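Local coordinates for dioxygenase (Pseudomonas brassicacearum, PDB 5V2D), which probably cleaves the central double bond of lignin-derived stilbenes with molecular oxygen at a non-haem iron centre, at residues 180-188 with 198-207; 230-239 with 250-258. One frame throughout, in Å; residues are numbered along the deposited sequence.

Interaction 1 (180-188 with 198-207); sequences IKSATFTAH and LLAFSYEAKG. With FE (Fe (III) ion), chain E.
Thr186 lies across the ring of Phe201 at about a right angle, on a blade of the beta-propeller that carotenoid-cleavage dioxygenases share. Its CB sits 3.7 Å from the ring centroid, a CH-pi contact over one face, offset toward the rim. With OG1 anti to the backbone N (chi1 -172°), the hydroxyl stands above the rim, 3.1 Å from Phe201 CE2, yet still accepts the N-H of His188 in an ST turn that ends at His188, whose NE2 binds the iron. Threonine suits the place because one residue supplies both the carbon for the ring and the oxygen for the turn. Were Phe201 an alanine, Thr186 would probably lose its aromatic partner and the ST turn at His188 would be less firmly seated. One backbone bond, Thr186 N to Phe201 O at 2.9 Å, fixes the pair. The Phe185 ring brings CZ to within 3.3 Å of Ala200 CB, which points toward segment 180-188, a tight fit that suits a side chain as small as alanine. Farther along, small hydroxyl residues replace rings: Thr184 OG1 donates to Tyr203 O at 2.7 Å, and Ser202 OG lies 2.6 Å from that same OG1.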
# COMPACT_ATOMS: atom_id res chain seq x y z
N ILE A 180 -15.36 4.32 -16.09
CA ILE A 180 -15.44 3.70 -14.74
C ILE A 180 -16.57 4.41 -14.04
O ILE A 180 -16.48 5.58 -13.86
CB ILE A 180 -14.10 3.83 -13.96
CG1 ILE A 180 -13.02 3.06 -14.66
CG2 ILE A 180 -14.29 3.40 -12.53
CD1 ILE A 180 -13.14 1.57 -14.65
N LYS A 181 -17.61 3.70 -13.64
CA LYS A 181 -18.77 4.33 -13.08
C LYS A 181 -18.90 4.06 -11.59
O LYS A 181 -19.91 4.42 -11.03
CB LYS A 181 -20.06 3.79 -13.77
CG LYS A 181 -20.11 3.90 -15.27
CD LYS A 181 -19.88 5.30 -15.74
CE LYS A 181 -20.23 5.46 -17.22
NZ LYS A 181 -19.97 6.91 -17.56
N SER A 182 -17.96 3.40 -10.94
CA SER A 182 -18.03 3.22 -9.51
C SER A 182 -17.66 4.51 -8.85
O SER A 182 -17.01 5.35 -9.42
CB SER A 182 -17.06 2.13 -9.03
OG SER A 182 -15.84 2.28 -9.69
N ALA A 183 -18.06 4.63 -7.60
CA ALA A 183 -17.72 5.81 -6.79
C ALA A 183 -16.26 5.79 -6.37
O ALA A 183 -15.74 6.83 -6.06
CB ALA A 183 -18.62 5.88 -5.54
N THR A 184 -15.61 4.62 -6.36
CA THR A 184 -14.21 4.48 -5.88
C THR A 184 -13.41 3.63 -6.84
O THR A 184 -13.98 3.01 -7.75
CB THR A 184 -14.21 3.78 -4.52
OG1 THR A 184 -14.68 2.43 -4.69
CG2 THR A 184 -15.13 4.51 -3.52
N PHE A 185 -12.10 3.57 -6.62
CA PHE A 185 -11.21 2.69 -7.39
C PHE A 185 -10.09 2.24 -6.48
O PHE A 185 -9.56 3.07 -5.74
CB PHE A 185 -10.71 3.51 -8.55
CG PHE A 185 -10.02 2.72 -9.62
CD1 PHE A 185 -10.73 2.20 -10.70
CD2 PHE A 185 -8.64 2.53 -9.59
CE1 PHE A 185 -10.08 1.52 -11.70
CE2 PHE A 185 -8.00 1.86 -10.59
CZ PHE A 185 -8.73 1.35 -11.66
N THR A 186 -9.72 0.98 -6.52
CA THR A 186 -8.73 0.44 -5.57
C THR A 186 -7.42 1.16 -5.63
O THR A 186 -7.03 1.68 -6.70
CB THR A 186 -8.50 -1.07 -5.85
OG1 THR A 186 -7.70 -1.64 -4.84
CG2 THR A 186 -7.89 -1.30 -7.17
N ALA A 187 -6.68 1.13 -4.53
CA ALA A 187 -5.26 1.51 -4.56
C ALA A 187 -4.38 0.26 -4.76
O ALA A 187 -3.17 0.40 -4.73
CB ALA A 187 -4.90 2.23 -3.27
N HIS A 188 -4.94 -0.93 -4.97
CA HIS A 188 -4.14 -2.11 -5.24
C HIS A 188 -4.44 -2.78 -6.59
O HIS A 188 -4.68 -3.98 -6.62
CB HIS A 188 -4.23 -3.09 -4.09
CG HIS A 188 -3.32 -2.70 -2.98
ND1 HIS A 188 -1.96 -2.80 -3.15
CD2 HIS A 188 -3.52 -2.19 -1.75
CE1 HIS A 188 -1.36 -2.33 -2.05
NE2 HIS A 188 -2.29 -2.00 -1.17
N LEU A 198 -4.54 -3.62 -16.92
CA LEU A 198 -4.71 -3.13 -15.55
C LEU A 198 -5.87 -3.85 -14.98
O LEU A 198 -6.98 -3.76 -15.51
CB LEU A 198 -4.91 -1.63 -15.53
CG LEU A 198 -4.98 -0.94 -14.17
CD1 LEU A 198 -3.62 -1.06 -13.53
CD2 LEU A 198 -5.28 0.51 -14.36
N LEU A 199 -5.62 -4.59 -13.91
CA LEU A 199 -6.63 -5.38 -13.23
C LEU A 199 -6.96 -4.62 -11.95
O LEU A 199 -6.05 -4.29 -11.14
CB LEU A 199 -6.10 -6.73 -12.90
CG LEU A 199 -5.31 -7.42 -14.07
CD1 LEU A 199 -4.95 -8.85 -13.68
CD2 LEU A 199 -6.07 -7.50 -15.37
N ALA A 200 -8.22 -4.25 -11.75
CA ALA A 200 -8.58 -3.39 -10.67
C ALA A 200 -9.98 -3.74 -10.15
O ALA A 200 -10.61 -4.66 -10.63
CB ALA A 200 -8.51 -1.94 -11.16
N PHE A 201 -10.42 -3.02 -9.13
CA PHE A 201 -11.72 -3.29 -8.53
C PHE A 201 -12.16 -2.08 -7.74
O PHE A 201 -11.37 -1.13 -7.55
CB PHE A 201 -11.70 -4.56 -7.69
CG PHE A 201 -10.96 -4.41 -6.39
CD1 PHE A 201 -11.67 -4.04 -5.19
CD2 PHE A 201 -9.61 -4.61 -6.31
CE1 PHE A 201 -10.98 -3.84 -4.02
CE2 PHE A 201 -8.92 -4.44 -5.10
CZ PHE A 201 -9.59 -4.07 -3.96
N SER A 202 -13.40 -2.11 -7.25
CA SER A 202 -13.95 -1.05 -6.37
C SER A 202 -14.84 -1.69 -5.29
O SER A 202 -15.55 -2.67 -5.59
CB SER A 202 -14.79 -0.10 -7.22
OG SER A 202 -15.62 0.71 -6.39
N TYR A 203 -14.72 -1.25 -4.04
CA TYR A 203 -15.69 -1.58 -3.00
C TYR A 203 -16.35 -0.27 -2.54
O TYR A 203 -15.88 0.83 -2.86
CB TYR A 203 -15.12 -2.41 -1.84
CG TYR A 203 -14.26 -1.61 -0.87
CD1 TYR A 203 -12.90 -1.38 -1.15
CD2 TYR A 203 -14.79 -1.13 0.28
CE1 TYR A 203 -12.11 -0.68 -0.30
CE2 TYR A 203 -14.02 -0.38 1.18
CZ TYR A 203 -12.70 -0.16 0.91
OH TYR A 203 -11.93 0.55 1.83
N GLU A 204 -17.46 -0.38 -1.81
CA GLU A 204 -18.38 0.74 -1.60
C GLU A 204 -18.64 1.45 -2.91
O GLU A 204 -18.60 2.69 -3.06
CB GLU A 204 -17.85 1.69 -0.52
CG GLU A 204 -17.91 1.06 0.90
CD GLU A 204 -17.49 2.06 1.97
OE1 GLU A 204 -18.20 3.08 2.22
OE2 GLU A 204 -16.40 1.84 2.56
N ALA A 205 -18.90 0.64 -3.92
CA ALA A 205 -18.81 1.09 -5.30
C ALA A 205 -19.96 1.99 -5.72
O ALA A 205 -19.88 2.64 -6.79
CB ALA A 205 -18.72 -0.08 -6.22
N LYS A 206 -21.04 2.02 -4.92
CA LYS A 206 -22.12 2.99 -5.18
C LYS A 206 -22.30 3.99 -4.09
O LYS A 206 -23.38 4.59 -3.99
CB LYS A 206 -23.44 2.23 -5.41
CG LYS A 206 -23.35 1.38 -6.64
CD LYS A 206 -24.70 0.75 -6.95
CE LYS A 206 -24.62 0.11 -8.34
NZ LYS A 206 -25.84 -0.69 -8.57
N GLY A 207 -21.27 4.26 -3.30
CA GLY A 207 -21.39 5.26 -2.22
C GLY A 207 -21.18 4.66 -0.86
O GLY A 207 -20.96 3.43 -0.69
FE FE E . -1.89 -1.34 0.81
O HOH W 1 -12.04 0.50 -3.81
O HOH W 2 -1.61 -0.09 2.43

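Interaction 2 (230-239 with 250-258); sequences FQAPYAAMVH and FPLIPLTVD. With FE (Fe (III) ion), chain E.
Met237 runs beside Ile253 and Leu255, all three side chains pointing the same way, where the loop leaving propeller strand 224-231 lies against strands 247-252 and 255-257; a single beta bridge pairs Ala236 with Thr256. Met237 CB lies 4.1 Å from Leu255 CB; CG then meets Ile253 CD1, and SD sits between the two branches, 3.9 Å from Ile253 CD1 and 3.8 Å from Leu255 CD1. The chain is extended as far as SD and bends only at its last torsion (chi3 -81°), which lays CE against Leu255 CD1. An unbranched, flexible thioether suits this groove between two branched chains. The Met237 backbone holds the alignment: its N donates to Leu255 O and its O accepts from Ile253 N, while Pro254 turns the chain between them in an inverse gamma turn. Leu252 spreads its two methyls, CD1 to Val238 CG2 and CD2 to Ala232 CB at 3.7 Å. At the far end Phe230 points its edge at the centre of the Phe250 face, a T-shaped pair with centroids 5.1 Å apart and planes at 87°. Water 3 joins Tyr234 OH, which donates to it, to Leu252 O. Right after Val238, His239 puts NE2 on the iron and bonds Glu156 through ND1. Shape and main-chain bonds thus hold a ligand-bearing loop, while the Glu156 carboxylate would be expected to make the imidazole more electron-rich toward iron.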
# COMPACT_ATOMS: atom_id res chain seq x y z
N PHE A 230 -21.24 -6.97 -8.57
CA PHE A 230 -21.99 -7.89 -7.73
C PHE A 230 -22.10 -7.29 -6.35
O PHE A 230 -21.71 -6.13 -6.17
CB PHE A 230 -21.34 -9.27 -7.74
CG PHE A 230 -19.91 -9.34 -7.19
CD1 PHE A 230 -19.68 -9.90 -5.95
CD2 PHE A 230 -18.83 -8.93 -7.97
CE1 PHE A 230 -18.37 -10.06 -5.46
CE2 PHE A 230 -17.53 -9.01 -7.48
CZ PHE A 230 -17.30 -9.60 -6.21
N GLN A 231 -22.65 -8.03 -5.39
CA GLN A 231 -22.83 -7.49 -4.07
C GLN A 231 -22.31 -8.42 -3.01
O GLN A 231 -22.48 -9.65 -3.05
CB GLN A 231 -24.31 -7.22 -3.82
CG GLN A 231 -24.86 -6.17 -4.77
CD GLN A 231 -25.96 -5.43 -4.15
OE1 GLN A 231 -26.65 -5.94 -3.25
NE2 GLN A 231 -26.15 -4.22 -4.58
N ALA A 232 -21.67 -7.83 -2.01
CA ALA A 232 -21.28 -8.55 -0.83
C ALA A 232 -22.47 -8.60 0.12
O ALA A 232 -23.40 -7.80 -0.02
CB ALA A 232 -20.15 -7.80 -0.14
N PRO A 233 -22.41 -9.47 1.14
CA PRO A 233 -23.49 -9.55 2.12
C PRO A 233 -23.48 -8.38 3.08
O PRO A 233 -24.45 -8.19 3.77
CB PRO A 233 -23.25 -10.90 2.82
CG PRO A 233 -21.77 -11.16 2.65
CD PRO A 233 -21.44 -10.59 1.28
N TYR A 234 -22.43 -7.56 3.11
CA TYR A 234 -22.39 -6.37 3.92
C TYR A 234 -21.21 -5.53 3.36
O TYR A 234 -20.38 -6.07 2.62
CB TYR A 234 -22.16 -6.71 5.40
CG TYR A 234 -21.03 -7.71 5.64
CD1 TYR A 234 -21.31 -9.06 5.83
CD2 TYR A 234 -19.72 -7.31 5.72
CE1 TYR A 234 -20.30 -10.00 6.03
CE2 TYR A 234 -18.69 -8.25 5.94
CZ TYR A 234 -18.96 -9.59 6.12
OH TYR A 234 -17.94 -10.52 6.33
N ALA A 235 -21.15 -4.26 3.70
CA ALA A 235 -20.06 -3.37 3.29
C ALA A 235 -18.86 -3.57 4.20
O ALA A 235 -18.93 -3.34 5.42
CB ALA A 235 -20.49 -1.91 3.29
N ALA A 236 -17.73 -3.95 3.60
CA ALA A 236 -16.52 -4.16 4.33
C ALA A 236 -15.31 -3.70 3.56
O ALA A 236 -15.34 -3.65 2.30
CB ALA A 236 -16.37 -5.64 4.66
N MET A 237 -14.22 -3.50 4.29
CA MET A 237 -12.95 -3.06 3.63
C MET A 237 -12.45 -4.17 2.71
O MET A 237 -12.27 -5.32 3.14
CB MET A 237 -11.87 -2.74 4.64
CG MET A 237 -10.57 -2.23 3.97
SD MET A 237 -9.22 -1.93 5.15
CE MET A 237 -9.78 -0.36 5.69
N VAL A 238 -12.19 -3.82 1.46
CA VAL A 238 -11.44 -4.70 0.55
C VAL A 238 -10.22 -3.89 0.11
O VAL A 238 -10.28 -3.07 -0.89
CB VAL A 238 -12.25 -5.14 -0.65
CG1 VAL A 238 -11.47 -6.19 -1.44
CG2 VAL A 238 -13.56 -5.78 -0.21
N HIS A 239 -9.13 -4.09 0.85
CA HIS A 239 -7.95 -3.24 0.63
C HIS A 239 -7.17 -3.68 -0.62
O HIS A 239 -6.79 -2.87 -1.47
CB HIS A 239 -7.08 -3.13 1.90
CG HIS A 239 -5.86 -2.26 1.70
ND1 HIS A 239 -5.97 -0.91 1.41
CD2 HIS A 239 -4.55 -2.58 1.62
CE1 HIS A 239 -4.75 -0.41 1.26
NE2 HIS A 239 -3.88 -1.41 1.36
N PHE A 250 -11.56 -11.40 -3.91
CA PHE A 250 -11.76 -10.19 -3.08
C PHE A 250 -11.74 -10.64 -1.60
O PHE A 250 -12.65 -11.31 -1.14
CB PHE A 250 -13.12 -9.62 -3.32
CG PHE A 250 -13.31 -9.01 -4.67
CD1 PHE A 250 -13.39 -9.81 -5.80
CD2 PHE A 250 -13.67 -7.66 -4.77
CE1 PHE A 250 -13.59 -9.25 -7.07
CE2 PHE A 250 -13.94 -7.05 -6.04
CZ PHE A 250 -13.89 -7.87 -7.19
N PRO A 251 -10.74 -10.24 -0.85
CA PRO A 251 -10.72 -10.54 0.60
C PRO A 251 -11.46 -9.43 1.34
O PRO A 251 -11.01 -8.28 1.41
CB PRO A 251 -9.22 -10.59 0.96
CG PRO A 251 -8.51 -10.37 -0.36
CD PRO A 251 -9.45 -9.71 -1.30
N LEU A 252 -12.58 -9.75 1.95
CA LEU A 252 -13.32 -8.80 2.79
C LEU A 252 -12.81 -8.90 4.21
O LEU A 252 -13.02 -9.91 4.90
CB LEU A 252 -14.84 -9.09 2.79
CG LEU A 252 -15.56 -8.45 1.63
CD1 LEU A 252 -15.11 -9.13 0.36
CD2 LEU A 252 -17.03 -8.54 1.78
N ILE A 253 -12.13 -7.86 4.64
CA ILE A 253 -11.60 -7.73 5.98
C ILE A 253 -12.79 -7.42 6.93
O ILE A 253 -13.70 -6.68 6.53
CB ILE A 253 -10.59 -6.58 5.99
CG1 ILE A 253 -9.40 -6.92 5.08
CG2 ILE A 253 -10.09 -6.28 7.40
CD1 ILE A 253 -8.55 -5.70 4.70
N PRO A 254 -12.80 -8.00 8.16
CA PRO A 254 -13.93 -7.74 9.06
C PRO A 254 -13.99 -6.34 9.68
O PRO A 254 -14.21 -6.20 10.90
CB PRO A 254 -13.74 -8.78 10.22
CG PRO A 254 -12.68 -9.67 9.81
CD PRO A 254 -11.91 -9.05 8.66
N LEU A 255 -13.82 -5.32 8.86
CA LEU A 255 -13.96 -3.93 9.20
C LEU A 255 -15.20 -3.46 8.45
O LEU A 255 -15.14 -3.36 7.19
CB LEU A 255 -12.77 -3.15 8.67
CG LEU A 255 -11.51 -3.24 9.49
CD1 LEU A 255 -10.34 -2.62 8.76
CD2 LEU A 255 -11.67 -2.58 10.86
N THR A 256 -16.30 -3.15 9.16
CA THR A 256 -17.58 -2.81 8.52
C THR A 256 -17.93 -1.37 8.59
O THR A 256 -17.45 -0.64 9.46
CB THR A 256 -18.76 -3.64 9.11
OG1 THR A 256 -18.81 -3.49 10.53
CG2 THR A 256 -18.53 -5.08 8.83
N VAL A 257 -18.79 -0.94 7.69
CA VAL A 257 -19.12 0.47 7.58
C VAL A 257 -20.53 0.71 8.11
O VAL A 257 -21.41 -0.05 7.83
CB VAL A 257 -19.11 0.89 6.13
CG1 VAL A 257 -19.36 2.38 5.96
CG2 VAL A 257 -17.79 0.54 5.51
N ASP A 258 -20.73 1.81 8.83
CA ASP A 258 -22.06 2.28 9.24
C ASP A 258 -22.19 3.80 9.01
O ASP A 258 -21.57 4.62 9.71
CB ASP A 258 -22.28 1.95 10.72
CG ASP A 258 -23.74 2.23 11.18
OD1 ASP A 258 -24.44 1.30 11.48
OD2 ASP A 258 -24.21 3.38 11.22
FE FE E . -1.89 -1.34 0.81
O HOH W 3 -15.37 -10.05 6.70
O HOH W 4 -21.12 -3.04 6.77
O HOH W 5 -8.72 -6.72 1.30
O HOH W 2 -1.61 -0.09 2.43

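Overall arrangement
Along the chain, interaction 1 comes first: the loop after strand 170-173 folds back on strand 198-203, closing a short loop that contains strand 190-191. Strand 212-218 then leads to strand 224-231, from which interaction 2 starts; its return through 247-252 and 255-257 closes a second loop. The two are in series, neither nested nor crossed, with centres about 13 Å apart. Interaction 1 lays the loop 180-188 against strand 198-203 of the sheet from 190-191 to 224-231, and interaction 2 ties the outer strand of that sheet to the next, from 242-243 to 292-298. They touch directly where Phe201 and Tyr203 pack on 236-238. Each delivers one histidine, and His304 and His495 complete the iron site.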